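Local coordinates for cellulosomal scaffoldin adaptor protein B (Acetivibrio cellulolyticus, PDB 3FNK) that forms a type II cohesin, a dockerin-binding module of a cellulosomal scaffoldin, and so is likely to join other components into the bacterial cellulosome, at residues A[12-17]-A[27-32]; A[130-135]-A[169-174]. All blocks are in the same frame, centred on the assembly; numbering follows the deposited sequence.

Contact 1: residues A[12-17]-A[27-32]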
loop_
_atom_site.group_PDB
_atom_site.type_symbol
_atom_site.label_atom_id
_atom_site.label_comp_id
_atom_site.label_asym_id
_atom_site.label_seq_id
_atom_site.Cartn_x
_atom_site.Cartn_y
_atom_site.Cartn_z
ATOM N N ILE A 12 -3.145 4.918 -7.813
ATOM C CA ILE A 12 -2.754 4.418 -6.520
ATOM C C ILE A 12 -1.379 4.956 -6.214
ATOM O O ILE A 12 -0.490 4.978 -7.077
ATOM C CB ILE A 12 -2.799 2.841 -6.440
ATOM C CG1 ILE A 12 -2.420 2.367 -5.025
ATOM C CG2 ILE A 12 -1.962 2.200 -7.538
ATOM C CD1 ILE A 12 -2.667 0.822 -4.769
ATOM N N THR A 13 -1.181 5.390 -4.981
ATOM C CA THR A 13 0.135 5.856 -4.647
ATOM C C THR A 13 0.532 5.506 -3.209
ATOM O O THR A 13 -0.269 4.939 -2.448
ATOM C CB THR A 13 0.246 7.398 -4.929
ATOM O OG1 THR A 13 1.629 7.749 -5.096
ATOM C CG2 THR A 13 -0.358 8.181 -3.821
ATOM N N MET A 14 1.782 5.829 -2.867
ATOM C CA MET A 14 2.250 5.883 -1.464
ATOM C C MET A 14 2.655 7.315 -1.081
ATOM O O MET A 14 3.459 7.919 -1.798
ATOM C CB MET A 14 3.445 4.941 -1.304
ATOM C CG MET A 14 3.800 4.611 0.132
ATOM S SD MET A 14 5.243 3.545 0.152
ATOM C CE MET A 14 4.621 2.117 -0.754
ATOM N N GLY A 15 2.116 7.847 0.022
ATOM C CA GLY A 15 2.604 9.112 0.613
ATOM C C GLY A 15 3.344 8.911 1.949
ATOM O O GLY A 15 3.011 7.979 2.706
ATOM N N TYR A 16 4.352 9.748 2.218
ATOM C CA TYR A 16 5.103 9.753 3.498
ATOM C C TYR A 16 4.665 10.857 4.400
ATOM O O TYR A 16 4.357 11.948 3.936
ATOM C CB TYR A 16 6.592 9.931 3.278
ATOM C CG TYR A 16 7.198 8.913 2.369
ATOM C CD1 TYR A 16 6.937 7.558 2.549
ATOM C CD2 TYR A 16 8.058 9.295 1.325
ATOM C CE1 TYR A 16 7.484 6.613 1.708
ATOM C CE2 TYR A 16 8.631 8.335 0.473
ATOM C CZ TYR A 16 8.332 7.001 0.680
ATOM O OH TYR A 16 8.869 6.012 -0.128
ATOM N N ASP A 17 4.648 10.612 5.703
ATOM C CA ASP A 17 4.397 11.715 6.600
ATOM C C ASP A 17 5.630 12.627 6.697
ATOM O O ASP A 17 5.501 13.763 7.104
ATOM C CB ASP A 17 3.827 11.274 7.963
ATOM C CG ASP A 17 4.820 10.510 8.828
ATOM O OD1 ASP A 17 5.911 10.103 8.382
ATOM O OD2 ASP A 17 4.475 10.308 10.005
ATOM N N ILE A 27 9.233 6.602 9.571
ATOM C CA ILE A 27 8.394 7.307 8.597
ATOM C C ILE A 27 7.185 6.399 8.339
ATOM O O ILE A 27 7.364 5.191 8.069
ATOM C CB ILE A 27 9.127 7.499 7.272
ATOM C CG1 ILE A 27 10.421 8.306 7.481
ATOM C CG2 ILE A 27 8.211 8.175 6.248
ATOM C CD1 ILE A 27 11.493 8.018 6.444
ATOM N N LYS A 28 5.972 6.945 8.432
ATOM C CA LYS A 28 4.825 6.186 7.968
ATOM C C LYS A 28 4.464 6.400 6.493
ATOM O O LYS A 28 4.265 7.536 6.031
ATOM C CB LYS A 28 3.612 6.273 8.886
ATOM C CG LYS A 28 3.009 7.597 9.108
ATOM C CD LYS A 28 2.435 7.631 10.549
ATOM C CE LYS A 28 3.561 7.399 11.542
ATOM N NZ LYS A 28 3.126 7.150 12.964
ATOM N N ALA A 29 4.442 5.277 5.775
ATOM C CA ALA A 29 4.112 5.219 4.362
ATOM C C ALA A 29 2.680 4.730 4.247
ATOM O O ALA A 29 2.338 3.681 4.809
ATOM C CB ALA A 29 5.058 4.284 3.651
ATOM N N THR A 30 1.847 5.523 3.572
ATOM C CA THR A 30 0.408 5.267 3.418
ATOM C C THR A 30 0.090 4.957 1.945
ATOM O O THR A 30 0.407 5.758 1.052
ATOM C CB THR A 30 -0.430 6.456 3.861
ATOM O OG1 THR A 30 -0.158 6.745 5.235
ATOM C CG2 THR A 30 -1.902 6.177 3.691
ATOM N N VAL A 31 -0.506 3.781 1.705
ATOM C CA VAL A 31 -0.942 3.368 0.369
ATOM C C VAL A 31 -2.346 3.946 0.282
ATOM O O VAL A 31 -3.128 3.796 1.210
ATOM C CB VAL A 31 -0.955 1.809 0.197
ATOM C CG1 VAL A 31 -1.562 1.393 -1.163
ATOM C CG2 VAL A 31 0.442 1.228 0.344
ATOM N N LYS A 32 -2.661 4.613 -0.830
ATOM C CA LYS A 32 -3.922 5.315 -0.974
ATOM C C LYS A 32 -4.316 5.432 -2.455
ATOM O O LYS A 32 -3.462 5.378 -3.353
ATOM C CB LYS A 32 -3.799 6.705 -0.345
ATOM C CG LYS A 32 -2.662 7.553 -0.967
ATOM C CD LYS A 32 -2.464 8.800 -0.093
ATOM C CE LYS A 32 -1.322 9.670 -0.562
ATOM N NZ LYS A 32 -1.356 10.904 0.321
HETATM O O HOH W 1 2.041 8.322 5.566
#
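Met14 and Ala29 touch at the apolar centre, with the Ala29 CB methyl 3.6 Å from Met14 SD. The same methyl lies in the plane of the Tyr16 ring at its edge, 3.9 Å from Tyr16 CE1, packing against both the sulfur and the ring edge. Ile27 CG2 also meets Tyr16, at CB. Near the other end Ile12 CD1 approaches Val31 CG1 at 3.8 Å, the two branches meeting at a slant.

The backbones form an antiparallel pair in which Thr13 with Lys32 and Gly15 with Thr30 are hydrogen-bonded pairs. Thr13 N reaches Lys32 O at 2.8 Å, and the CA hydrogens of the alternate residues add weaker contacts to the carbonyls. On the face away from Met14, Lys32 runs extended beyond CG beside Thr13, its CE 3.7 Å from Thr13 CG2, and passes over Gly15, where no side chain obstructs it. A water donates to Gly15 O and accepts from Thr30 OG1.

At the polar edge Asp17 N donates to Lys28 O, while Lys28 N returns a bond of 3.2 Å to Asp17 OD1 from above the carboxylate plane. With chi1 at 69°, Asp17 CG sits between its backbone N and carbonyl carbon, and OD2 rests 3.2 Å from Lys28 CG, against the aliphatic chain. Lys28 NZ stays 4.5 Å from Asp17 OD2, beyond a salt bridge, and instead bonds Pro58 O.

In the cohesin fold this hairpin lies between strand 118-127, paired with 26-34, and strand 165-167, paired with 11-16, while Ile12 and Met14 pack on strand 39-47 of the second sheet.

Contact 2: residues A[130-135]-A[169-174]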
loop_
_atom_site.group_PDB
_atom_site.type_symbol
_atom_site.label_atom_id
_atom_site.label_comp_id
_atom_site.label_asym_id
_atom_site.label_seq_id
_atom_site.Cartn_x
_atom_site.Cartn_y
_atom_site.Cartn_z
ATOM N N LYS A 130 20.963 7.002 7.678
ATOM C CA LYS A 130 20.517 8.229 7.037
ATOM C C LYS A 130 21.174 8.333 5.642
ATOM O O LYS A 130 22.074 9.142 5.418
ATOM C CB LYS A 130 20.815 9.430 7.927
ATOM C CG LYS A 130 20.032 10.655 7.536
ATOM C CD LYS A 130 19.791 11.541 8.727
ATOM C CE LYS A 130 19.384 12.946 8.288
ATOM N NZ LYS A 130 20.575 13.764 7.939
ATOM N N LYS A 131 20.723 7.484 4.718
ATOM C CA LYS A 131 21.312 7.331 3.387
ATOM C C LYS A 131 20.203 7.397 2.326
ATOM O O LYS A 131 19.072 6.959 2.581
ATOM C CB LYS A 131 22.063 5.999 3.309
ATOM C CG LYS A 131 22.548 5.605 1.926
ATOM C CD LYS A 131 23.345 4.309 1.974
ATOM C CE LYS A 131 23.928 3.956 0.613
ATOM N NZ LYS A 131 24.783 2.727 0.691
ATOM N N ALA A 132 20.530 7.941 1.148
ATOM C CA ALA A 132 19.556 8.171 0.065
ATOM C C ALA A 132 18.835 6.898 -0.339
ATOM O O ALA A 132 19.457 5.921 -0.764
ATOM C CB ALA A 132 20.239 8.799 -1.173
ATOM N N THR A 133 17.514 6.911 -0.228
ATOM C CA THR A 133 16.785 5.658 -0.404
ATOM C C THR A 133 15.379 5.825 -0.968
ATOM O O THR A 133 14.656 6.768 -0.624
ATOM C CB THR A 133 16.788 4.817 0.931
ATOM O OG1 THR A 133 16.590 3.429 0.645
ATOM C CG2 THR A 133 15.774 5.319 1.937
ATOM N N THR A 134 15.001 4.880 -1.827
ATOM C CA THR A 134 13.654 4.863 -2.419
ATOM C C THR A 134 12.882 3.551 -2.186
ATOM O O THR A 134 13.438 2.443 -2.203
ATOM C CB THR A 134 13.712 5.152 -3.911
ATOM O OG1 THR A 134 14.642 4.244 -4.513
ATOM C CG2 THR A 134 14.206 6.575 -4.159
ATOM N N VAL A 135 11.584 3.710 -1.971
ATOM C CA VAL A 135 10.637 2.607 -1.888
ATOM C C VAL A 135 9.808 2.625 -3.176
ATOM O O VAL A 135 9.372 3.694 -3.601
ATOM C CB VAL A 135 9.752 2.811 -0.649
ATOM C CG1 VAL A 135 8.609 1.799 -0.593
ATOM C CG2 VAL A 135 10.623 2.725 0.608
ATOM N N PRO A 169 6.460 6.762 -4.853
ATOM C CA PRO A 169 6.419 7.772 -3.781
ATOM C C PRO A 169 7.527 8.821 -3.730
ATOM O O PRO A 169 7.335 9.865 -3.091
ATOM C CB PRO A 169 6.488 6.930 -2.502
ATOM C CG PRO A 169 7.119 5.665 -2.928
ATOM C CD PRO A 169 6.649 5.405 -4.314
ATOM N N GLY A 170 8.674 8.571 -4.342
ATOM C CA GLY A 170 9.763 9.577 -4.246
ATOM C C GLY A 170 10.764 9.310 -3.124
ATOM O O GLY A 170 10.489 8.522 -2.207
ATOM N N GLU A 171 11.909 9.981 -3.186
ATOM C CA GLU A 171 13.085 9.590 -2.397
ATOM C C GLU A 171 12.978 9.901 -0.907
ATOM O O GLU A 171 12.265 10.817 -0.499
ATOM C CB GLU A 171 14.361 10.182 -3.003
ATOM C CG GLU A 171 15.641 9.413 -2.650
ATOM C CD GLU A 171 16.803 9.745 -3.570
ATOM O OE1 GLU A 171 17.338 8.816 -4.226
ATOM O OE2 GLU A 171 17.176 10.935 -3.643
ATOM N N ILE A 172 13.670 9.095 -0.103
ATOM C CA ILE A 172 13.741 9.316 1.340
ATOM C C ILE A 172 15.153 9.764 1.696
ATOM O O ILE A 172 16.148 9.241 1.138
ATOM C CB ILE A 172 13.292 8.069 2.156
ATOM C CG1 ILE A 172 11.762 7.946 2.107
ATOM C CG2 ILE A 172 13.704 8.174 3.634
ATOM C CD1 ILE A 172 11.181 6.688 2.812
ATOM N N ASN A 173 15.241 10.731 2.609
ATOM C CA ASN A 173 16.511 11.366 2.990
ATOM C C ASN A 173 17.392 11.612 1.769
ATOM O O ASN A 173 18.456 10.995 1.623
ATOM C CB ASN A 173 17.259 10.528 4.040
ATOM C CG ASN A 173 16.663 10.657 5.434
ATOM O OD1 ASN A 173 16.158 11.705 5.812
ATOM N ND2 ASN A 173 16.736 9.582 6.206
ATOM N N SER A 174 16.922 12.486 0.876
ATOM C CA SER A 174 17.630 12.770 -0.372
ATOM C C SER A 174 18.917 13.506 -0.102
ATOM O O SER A 174 18.932 14.427 0.715
ATOM C CB SER A 174 16.762 13.624 -1.293
ATOM O OG SER A 174 16.122 12.800 -2.238
#
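Thr133 and Ile172 form a single antiparallel bridge between two loops, one running from strand 118-127 to strand 136-137 and the other following strand 165-167 near the end of the modelled chain. Two backbone hydrogen bonds define it. Thr133 N donates to Ile172 O at 3.0 Å, and Ile172 N donates back to Thr133 O.

The side chains of Thr133 and Ile172 lie side by side and point the same way, Thr133 CG2 being 3.7 Å from Ile172 CB; the threonine hydroxyl is anti to its own nitrogen (chi1 -156°), which leaves the methyl to face the isoleucine. Next along, Thr134 CG2 meets Glu171 CG at 3.5 Å, the two side chains slanting across each other. The glutamate chain is extended, and its OE2 accepts a hydrogen bond of 2.6 Å from Ser174 OG through the anti lone pair, which ties the carboxylate back to its own segment. At one end Pro169 sets CG and CD of its ring against the backbone carbonyl, with Pro169 CG 3.1 Å from Val135 O. At the other, Asn173 has two conformers; in one, its ND2 lies beside Lys130 CG and its OD1 accepts from Ala21 N, so this end is less certain.

Inward, Thr133 and Val135 pack on Leu53, and Ile172 on Tyr16, so the bridge has an apolar underside while Lys130, Thr134 and Glu171 are exposed. The arrangement belongs to the cohesin jelly-roll beta sandwich, where the first and last strands, here 11-16 and 165-167, pair in parallel, and the isolated bridge fastens the segment after the last strand to loop 130-135.

How the contacts relate
Read from the N terminus, the chain first closes a short loop at contact 1, where strand 11-16 turns back into strand 26-34 after nine intervening residues. It then traverses most of the module before contact 2 joins 130-135 to 169-174 across 33 residues. The two loops are in series and neither encloses nor crosses the other. They nonetheless abut, with centres 13 Å apart: Tyr16 OH lies 3.4 Å from Val135 CB, and Met14 O lies 3.3 Å from Pro169 CB. The N-terminal hairpin thereby meets the C-terminal segment, and strand 165-167, which pairs with 11-16, leads directly into contact 2.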